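Local atomic coordinates of glutathione transferase lambda1 (Populus trichocarpa, PDB entry 4PQH), a protein that probably catalyses thiol-transfer and glutathione-conjugation reactions as a monomeric plant Lambda-class glutathione transferase that can bind glutathione covalently. Residues Arg41-Ile44 with Thr45-Lys49; Phe118-Asp121 with Leu122-Tyr125; Gly166-Ser169 with Leu170-Ala174; Lys210-Ala213 with Tyr214-Thr217. One frame throughout, in Å; residues are numbered along the deposited sequence.

Contact 1. Residues Arg41-Ile44 with Thr45-Lys49; sequences RVWI and TRNCK
Residues 41-44 and 45-49 are consecutive turns at the C-terminal end of helix 37-48, joined by i to i+4 backbone bonds from Thr45, Arg46, Asn47 and Cys48 back to Arg41, Val42, Trp43 and Ile44. Arg41 O is gripped twice: Thr45 N lies 3.2 Å from it and Thr45 OG1, on the opposite face of the carbonyl plane, 3.0 Å. The buried hydroxyl thus has its partner within the helix itself. Two residues on, the Trp43 indole and the Asn47 amide stand almost perpendicular, 86° apart, with NE1 and ND2 3.5 Å from each other. Trp43 CG is anti to the backbone N (chi1 -178°), which brings the pyrrole side of the ring beside Asn47. Both groups donate to one water, which lies in the indole plane at the ring edge, 2.9 Å from Trp43 NE1. Ile44 CG2 packs on Cys48 SG at 3.7 Å. Asn47 ND2 also donates to Ala213 O, while Arg46 forms a salt bridge with Glu8. The helix is the crossover of a beta-alpha-beta unit between strands 28-32 and 55-59 in the thioredoxin-like domain; Val42 and Trp43 rest on strand 28-32, Thr45 on helix 92-102, and Ile44 on helix 170-190.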
# COMPACT_ATOMS: atom_id res chain seq x y z
N ARG A 41 0.71 1.99 0.09
CA ARG A 41 -0.68 1.55 0.27
C ARG A 41 -1.60 2.74 0.49
O ARG A 41 -2.68 2.82 -0.10
CB ARG A 41 -0.80 0.65 1.49
CG ARG A 41 -0.23 -0.75 1.34
CD ARG A 41 -0.41 -1.51 2.64
NE ARG A 41 -0.17 -2.95 2.51
CZ ARG A 41 0.17 -3.76 3.51
NH1 ARG A 41 0.34 -3.27 4.74
NH2 ARG A 41 0.34 -5.05 3.28
N VAL A 42 -1.17 3.65 1.34
CA VAL A 42 -2.02 4.76 1.76
C VAL A 42 -2.05 5.84 0.68
O VAL A 42 -3.09 6.45 0.41
CB VAL A 42 -1.55 5.34 3.12
CG1 VAL A 42 -2.60 6.27 3.67
CG2 VAL A 42 -1.30 4.20 4.12
N TRP A 43 -0.91 6.05 0.04
CA TRP A 43 -0.80 6.97 -1.08
C TRP A 43 -1.73 6.53 -2.23
O TRP A 43 -2.45 7.35 -2.83
CB TRP A 43 0.65 7.01 -1.52
CG TRP A 43 1.00 7.95 -2.63
CD1 TRP A 43 0.18 8.83 -3.27
CD2 TRP A 43 2.29 8.09 -3.23
NE1 TRP A 43 0.89 9.51 -4.24
CE2 TRP A 43 2.19 9.07 -4.23
CE3 TRP A 43 3.53 7.47 -3.01
CZ2 TRP A 43 3.27 9.44 -5.02
CZ3 TRP A 43 4.61 7.85 -3.80
CH2 TRP A 43 4.47 8.82 -4.79
N ILE A 44 -1.74 5.23 -2.54
CA ILE A 44 -2.64 4.69 -3.56
C ILE A 44 -4.09 4.95 -3.17
O ILE A 44 -4.90 5.34 -4.01
CB ILE A 44 -2.45 3.18 -3.78
CG1 ILE A 44 -1.05 2.87 -4.33
CG2 ILE A 44 -3.51 2.66 -4.75
CD1 ILE A 44 -0.63 1.43 -4.09
N THR A 45 -4.43 4.74 -1.91
CA THR A 45 -5.80 4.96 -1.44
C THR A 45 -6.24 6.40 -1.65
O THR A 45 -7.31 6.67 -2.21
CB THR A 45 -5.97 4.53 0.02
OG1 THR A 45 -5.62 3.14 0.14
CG2 THR A 45 -7.42 4.70 0.47
N ARG A 46 -5.40 7.34 -1.24
CA ARG A 46 -5.60 8.75 -1.51
C ARG A 46 -5.88 9.03 -2.98
O ARG A 46 -6.88 9.67 -3.31
CB ARG A 46 -4.36 9.53 -1.04
CG ARG A 46 -4.19 10.95 -1.60
CD ARG A 46 -2.76 11.42 -1.29
NE ARG A 46 -2.46 12.81 -1.60
CZ ARG A 46 -1.83 13.21 -2.71
NH1 ARG A 46 -1.48 12.33 -3.64
NH2 ARG A 46 -1.56 14.49 -2.89
N ASN A 47 -5.04 8.52 -3.86
CA ASN A 47 -5.20 8.80 -5.28
C ASN A 47 -6.45 8.18 -5.85
O ASN A 47 -7.15 8.80 -6.64
CB ASN A 47 -4.00 8.30 -6.07
CG ASN A 47 -2.74 9.11 -5.81
OD1 ASN A 47 -2.71 10.02 -4.98
ND2 ASN A 47 -1.68 8.76 -6.53
N CYS A 48 -6.73 6.94 -5.46
CA CYS A 48 -7.89 6.23 -6.00
C CYS A 48 -9.19 6.90 -5.61
O CYS A 48 -10.20 6.77 -6.31
CB CYS A 48 -7.90 4.78 -5.53
SG CYS A 48 -6.65 3.75 -6.29
N LYS A 49 -9.18 7.64 -4.51
CA LYS A 49 -10.36 8.35 -4.07
C LYS A 49 -10.40 9.80 -4.55
O LYS A 49 -11.33 10.53 -4.23
CB LYS A 49 -10.49 8.27 -2.55
CG LYS A 49 -10.77 6.86 -2.06
CD LYS A 49 -10.92 6.79 -0.54
CE LYS A 49 -12.30 7.28 -0.11
NZ LYS A 49 -13.36 6.29 -0.45
O HOH W 1 0.35 11.11 -6.63

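Contact 2. Residues Phe118-Asp121 with Leu122-Tyr125; sequences FAED and LFSY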
# COMPACT_ATOMS: atom_id res chain seq x y z
N PHE A 118 -14.13 -12.45 3.45
CA PHE A 118 -13.01 -12.93 2.67
C PHE A 118 -11.89 -11.90 2.70
O PHE A 118 -10.71 -12.25 2.80
CB PHE A 118 -13.44 -13.21 1.23
CG PHE A 118 -12.42 -13.95 0.41
CD1 PHE A 118 -12.04 -15.23 0.76
CD2 PHE A 118 -11.87 -13.37 -0.72
CE1 PHE A 118 -11.10 -15.91 0.01
CE2 PHE A 118 -10.93 -14.05 -1.47
CZ PHE A 118 -10.56 -15.32 -1.11
N ALA A 119 -12.28 -10.62 2.65
CA ALA A 119 -11.32 -9.52 2.72
C ALA A 119 -10.51 -9.60 4.00
O ALA A 119 -9.30 -9.38 3.99
CB ALA A 119 -12.02 -8.18 2.60
N GLU A 120 -11.18 -9.89 5.11
CA GLU A 120 -10.47 -9.98 6.37
C GLU A 120 -9.49 -11.15 6.38
O GLU A 120 -8.39 -11.03 6.91
CB GLU A 120 -11.46 -10.02 7.54
CG GLU A 120 -12.29 -8.74 7.67
CD GLU A 120 -11.43 -7.48 7.78
OE1 GLU A 120 -10.34 -7.54 8.41
OE2 GLU A 120 -11.83 -6.43 7.25
N ASP A 121 -9.87 -12.27 5.75
CA ASP A 121 -8.93 -13.38 5.57
C ASP A 121 -7.68 -12.93 4.80
O ASP A 121 -6.55 -13.31 5.15
CB ASP A 121 -9.59 -14.54 4.82
CG ASP A 121 -10.65 -15.25 5.64
OD1 ASP A 121 -10.60 -15.17 6.88
OD2 ASP A 121 -11.52 -15.91 5.03
N LEU A 122 -7.88 -12.11 3.77
CA LEU A 122 -6.77 -11.66 2.93
C LEU A 122 -5.91 -10.60 3.60
O LEU A 122 -4.68 -10.60 3.45
CB LEU A 122 -7.29 -11.17 1.59
CG LEU A 122 -7.89 -12.28 0.73
CD1 LEU A 122 -8.39 -11.70 -0.59
CD2 LEU A 122 -6.87 -13.39 0.49
N PHE A 123 -6.53 -9.69 4.34
CA PHE A 123 -5.76 -8.74 5.15
C PHE A 123 -4.90 -9.48 6.17
O PHE A 123 -3.73 -9.13 6.38
CB PHE A 123 -6.68 -7.77 5.88
CG PHE A 123 -7.30 -6.73 4.99
CD1 PHE A 123 -6.55 -6.08 4.02
CD2 PHE A 123 -8.64 -6.39 5.14
CE1 PHE A 123 -7.13 -5.12 3.20
CE2 PHE A 123 -9.22 -5.43 4.32
CZ PHE A 123 -8.47 -4.80 3.35
N SER A 124 -5.47 -10.51 6.79
CA SER A 124 -4.76 -11.29 7.80
C SER A 124 -3.58 -12.02 7.19
O SER A 124 -2.59 -12.30 7.87
CB SER A 124 -5.71 -12.31 8.44
OG SER A 124 -6.65 -11.67 9.30
N TYR A 125 -3.69 -12.34 5.91
CA TYR A 125 -2.63 -13.08 5.21
C TYR A 125 -1.43 -12.22 4.81
O TYR A 125 -0.38 -12.76 4.46
CB TYR A 125 -3.22 -13.80 3.99
CG TYR A 125 -2.25 -14.72 3.30
CD1 TYR A 125 -1.90 -15.94 3.87
CD2 TYR A 125 -1.67 -14.38 2.09
CE1 TYR A 125 -1.01 -16.79 3.24
CE2 TYR A 125 -0.77 -15.22 1.46
CZ TYR A 125 -0.44 -16.43 2.04
OH TYR A 125 0.45 -17.27 1.42
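Phe118 lays one face of its ring over the isobutyl group of Leu122, one turn further along helix 113-137. Leu122 CG stands 4.1 Å above the ring plane, displaced toward the rim, and the closest approach is Phe118 CE2 to Leu122 CD1 at 3.6 Å. With CG anti to the backbone N (chi1 -169°), the phenyl ring runs along the helix flank and reaches the leucine. The next pair is looser: Ala119 CB lies 4.3 Å from Phe123 CE2. Glu120 approaches the same phenylalanine from the side. Its chain bends at chi2 (-56°), bringing the carboxylate to the ring edge, where OE2 is 3.8 Å from Phe123 CD2 and the two planes are inclined by 52°. The negative carboxylate lies beside the ring's C-H edge, probably a mildly favourable contact; Glu120 OE1 also has a long, weak ion pair with Lys97. Backbone bonds tie the turns together, from Leu122 N to Phe118 O and from Phe123 N to Ala119 O, the latter 2.8 Å. Ser124 N donates to Glu120 O at 3.0 Å, whereas the bond from Tyr125 N to Asp121 O is weak. This is i to i+4 packing on a long helix of the all-helical domain of the GST fold, set against three others: Leu122 and Phe123 meet Val171 of helix 170-190, Phe118 and Leu122 touch helix 144-154, and Phe123 reaches helix 92-102.

Contact 3. Residues Gly166-Ser169 with Leu170-Ala174; sequences GQFS and LVDIA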
# COMPACT_ATOMS: atom_id res chain seq x y z
N GLY A 166 -13.59 -9.38 -6.48
CA GLY A 166 -14.29 -9.16 -7.74
C GLY A 166 -13.99 -7.76 -8.23
O GLY A 166 -13.05 -7.53 -9.01
N GLN A 167 -14.77 -6.80 -7.77
CA GLN A 167 -14.45 -5.42 -8.12
C GLN A 167 -13.34 -4.87 -7.22
O GLN A 167 -13.07 -5.38 -6.12
CB GLN A 167 -15.71 -4.55 -8.12
CG GLN A 167 -16.69 -4.84 -9.28
CD GLN A 167 -16.12 -4.49 -10.65
OE1 GLN A 167 -16.00 -3.31 -11.00
NE2 GLN A 167 -15.79 -5.50 -11.44
N PHE A 168 -12.65 -3.86 -7.74
CA PHE A 168 -11.49 -3.24 -7.10
C PHE A 168 -11.77 -2.80 -5.65
O PHE A 168 -12.84 -2.25 -5.35
CB PHE A 168 -11.08 -2.04 -7.95
CG PHE A 168 -9.81 -1.37 -7.51
CD1 PHE A 168 -8.58 -1.95 -7.76
CD2 PHE A 168 -9.85 -0.13 -6.90
CE1 PHE A 168 -7.41 -1.32 -7.35
CE2 PHE A 168 -8.68 0.52 -6.52
CZ PHE A 168 -7.46 -0.09 -6.75
N SER A 169 -10.81 -3.05 -4.76
CA SER A 169 -11.00 -2.71 -3.35
C SER A 169 -9.68 -2.46 -2.64
O SER A 169 -8.60 -2.62 -3.20
CB SER A 169 -11.72 -3.85 -2.62
OG SER A 169 -10.82 -4.92 -2.31
N LEU A 170 -9.81 -2.11 -1.37
CA LEU A 170 -8.66 -1.93 -0.49
C LEU A 170 -7.77 -3.15 -0.43
O LEU A 170 -6.59 -3.02 -0.12
CB LEU A 170 -9.12 -1.60 0.92
CG LEU A 170 -9.86 -0.28 1.10
CD1 LEU A 170 -10.36 -0.18 2.52
CD2 LEU A 170 -8.97 0.91 0.73
N VAL A 171 -8.32 -4.33 -0.69
CA VAL A 171 -7.49 -5.54 -0.63
C VAL A 171 -6.44 -5.52 -1.74
O VAL A 171 -5.27 -5.86 -1.52
CB VAL A 171 -8.32 -6.85 -0.72
CG1 VAL A 171 -7.40 -8.06 -0.57
CG2 VAL A 171 -9.40 -6.88 0.34
N ASP A 172 -6.84 -5.11 -2.93
CA ASP A 172 -5.89 -5.01 -4.04
C ASP A 172 -4.83 -3.96 -3.72
O ASP A 172 -3.64 -4.17 -3.95
CB ASP A 172 -6.64 -4.66 -5.33
CG ASP A 172 -7.80 -5.57 -5.55
OD1 ASP A 172 -7.58 -6.76 -5.82
OD2 ASP A 172 -8.94 -5.09 -5.38
N ILE A 173 -5.27 -2.84 -3.18
CA ILE A 173 -4.37 -1.77 -2.78
C ILE A 173 -3.34 -2.23 -1.72
O ILE A 173 -2.16 -1.87 -1.77
CB ILE A 173 -5.16 -0.57 -2.27
CG1 ILE A 173 -5.98 0.01 -3.43
CG2 ILE A 173 -4.25 0.48 -1.68
CD1 ILE A 173 -6.96 1.10 -3.02
N ALA A 174 -3.79 -3.05 -0.77
CA ALA A 174 -2.90 -3.55 0.27
C ALA A 174 -1.75 -4.38 -0.32
O ALA A 174 -0.61 -4.28 0.12
CB ALA A 174 -3.69 -4.37 1.27
O HOH W 2 -11.05 -6.42 -4.53
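A capping box between Ser169 and Asp172 starts helix 170-190: Asp172 OD2 accepts from Ser169 N, while Ser169 OG caps the amide of Val171. Ser169 N lies 2.8 Å from Asp172 OD2, nearly along the carboxylate C-O axis, and Val171 N is 3.0 Å from Ser169 OG. The serine is the N-cap; its OG sits between the backbone N and the carbonyl carbon (chi1 79°), from where it faces the first turn. A water closes the box into a network: it accepts from Ser169 OG at 2.7 Å and donates to Asp172 OD2 and to Gln167 O. OD2 therefore receives two hydrogen bonds, one from the backbone and one from the water, and its charge probably gains from lying near the positive end of the helix dipole. The other oxygen, OD1, accepts from Phe164 N and Trp204 NE1. Beside the cap, the Phe168 ring and Asp172 carboxylate lie in nearly parallel planes, 13° apart, and Phe168 CZ packs on Ile173 CG1 at 3.6 Å. Phe168 also meets Phe163 edge to face. The start of helix 170-190 is packed between three helices: Ile173 rests on helix 37-48, Val171 on helix 113-137, and Leu170 on helix 92-102.

Contact 4. Residues Lys210-Ala213 with Tyr214-Thr217; sequences KVEA and YNQT. Unlike the reference sequence in segment 210-213: Val211 (reference Ile).
Tyr214 packs its CB against Val211 CG1 at 4.1 Å, the two side chains crossing at about a right angle, while its N makes a weak bond to Val211 O. The same carbonyl lies near the plane of the tyrosine ring, at its edge. The phenol reaches helix 170-190, where OH is hydrogen-bonded to Glu180. Asn215 follows with the full helical bond, its N donating to Val211 O at 3.0 Å and an angle of 169°, so that this carbonyl serves two successive amides. The Asn215 side chain turns back over the N-terminal end of the turn: ND2 donates to Asn209 O and, more weakly, to Glu212 OE1 at 3.5 Å. That second bond is long but almost straight, with the carboxylate and amide planes 69° apart. Gln216 N donates to Glu212 O at 2.9 Å, and its amide lies across the glutamate chain, NE2 being 3.4 Å from Glu212 CG. Bending of Glu212 at chi2 (56°) brings its carboxylate round toward both amides. Thr217 ends the segment: its N and OG1 both donate to Tyr214 O, the hydroxyl at 2.7 Å, and CG2 touches Ala213 O at 3.6 Å. Thr217 OG1 is also hydrogen-bonded to Gln40 NE2. Val211 is the N-cap of a short helical turn that comes after helix 199-208 in the chain and packs back on helix 37-48 of the thioredoxin-like domain of this glutathione transferase.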
# COMPACT_ATOMS: atom_id res chain seq x y z
N LYS A 210 -3.37 -0.92 -15.11
CA LYS A 210 -4.23 -0.01 -15.86
C LYS A 210 -4.80 1.08 -14.97
O LYS A 210 -5.44 2.01 -15.45
CB LYS A 210 -5.38 -0.77 -16.51
CG LYS A 210 -4.94 -1.73 -17.59
CD LYS A 210 -6.09 -2.61 -18.04
CE LYS A 210 -5.61 -3.61 -19.05
NZ LYS A 210 -6.71 -4.53 -19.49
N VAL A 211 -4.59 0.95 -13.67
CA VAL A 211 -5.15 1.90 -12.72
C VAL A 211 -4.17 3.06 -12.54
O VAL A 211 -3.14 2.92 -11.87
CB VAL A 211 -5.43 1.24 -11.35
CG1 VAL A 211 -5.95 2.26 -10.35
CG2 VAL A 211 -6.41 0.08 -11.50
N GLU A 212 -4.50 4.19 -13.14
CA GLU A 212 -3.60 5.33 -13.18
C GLU A 212 -3.28 5.87 -11.78
O GLU A 212 -2.14 6.28 -11.51
CB GLU A 212 -4.19 6.43 -14.07
CG GLU A 212 -3.22 7.54 -14.40
CD GLU A 212 -1.94 7.02 -15.05
OE1 GLU A 212 -1.97 5.95 -15.70
OE2 GLU A 212 -0.90 7.70 -14.90
N ALA A 213 -4.26 5.84 -10.89
CA ALA A 213 -4.07 6.30 -9.52
C ALA A 213 -2.98 5.50 -8.82
O ALA A 213 -2.24 6.04 -7.99
CB ALA A 213 -5.35 6.21 -8.74
N TYR A 214 -2.89 4.22 -9.16
CA TYR A 214 -1.84 3.36 -8.62
C TYR A 214 -0.51 3.63 -9.32
O TYR A 214 0.52 3.79 -8.67
CB TYR A 214 -2.23 1.88 -8.75
CG TYR A 214 -1.03 0.96 -8.73
CD1 TYR A 214 -0.24 0.84 -7.59
CD2 TYR A 214 -0.67 0.23 -9.85
CE1 TYR A 214 0.86 0.01 -7.58
CE2 TYR A 214 0.43 -0.61 -9.84
CZ TYR A 214 1.19 -0.71 -8.70
OH TYR A 214 2.30 -1.53 -8.69
N ASN A 215 -0.53 3.68 -10.65
CA ASN A 215 0.68 3.96 -11.41
C ASN A 215 1.39 5.23 -10.97
O ASN A 215 2.63 5.30 -10.97
CB ASN A 215 0.38 4.06 -12.90
CG ASN A 215 -0.10 2.75 -13.49
OD1 ASN A 215 0.28 1.67 -13.02
ND2 ASN A 215 -0.94 2.83 -14.52
N GLN A 216 0.61 6.23 -10.59
CA GLN A 216 1.18 7.51 -10.16
C GLN A 216 1.96 7.42 -8.86
O GLN A 216 2.74 8.31 -8.55
CB GLN A 216 0.09 8.56 -10.05
CG GLN A 216 -0.39 9.07 -11.39
CD GLN A 216 -1.75 9.69 -11.29
OE1 GLN A 216 -2.34 9.74 -10.21
NE2 GLN A 216 -2.28 10.16 -12.42
N THR A 217 1.75 6.35 -8.09
CA THR A 217 2.49 6.20 -6.83
C THR A 217 3.83 5.53 -7.09
O THR A 217 4.61 5.29 -6.16
CB THR A 217 1.73 5.38 -5.78
OG1 THR A 217 1.59 4.02 -6.21
CG2 THR A 217 0.37 5.98 -5.53

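Overall arrangement
Along the chain the four contacts follow one another in series, from helix 37-48 through helix 113-137 and the start of helix 170-190 to the short helix 212-215. Contact 3 is central: its centre lies 11 Å from those of contacts 1 and 2, and it touches both, through Ile173 and Ala174 on one hand and Val171 on the other. Contact 4, 9 Å from contact 1, also packs on helix 37-48, sharing Ile44 with contact 3, and does not touch contact 2, 23 Å away. Contact 1 thus marks where the thioredoxin-like domain meets the helical domain and the C-terminal segment. Arg41 lies beside both bound glutathione and Ser92, linking this interface to the glutathione site.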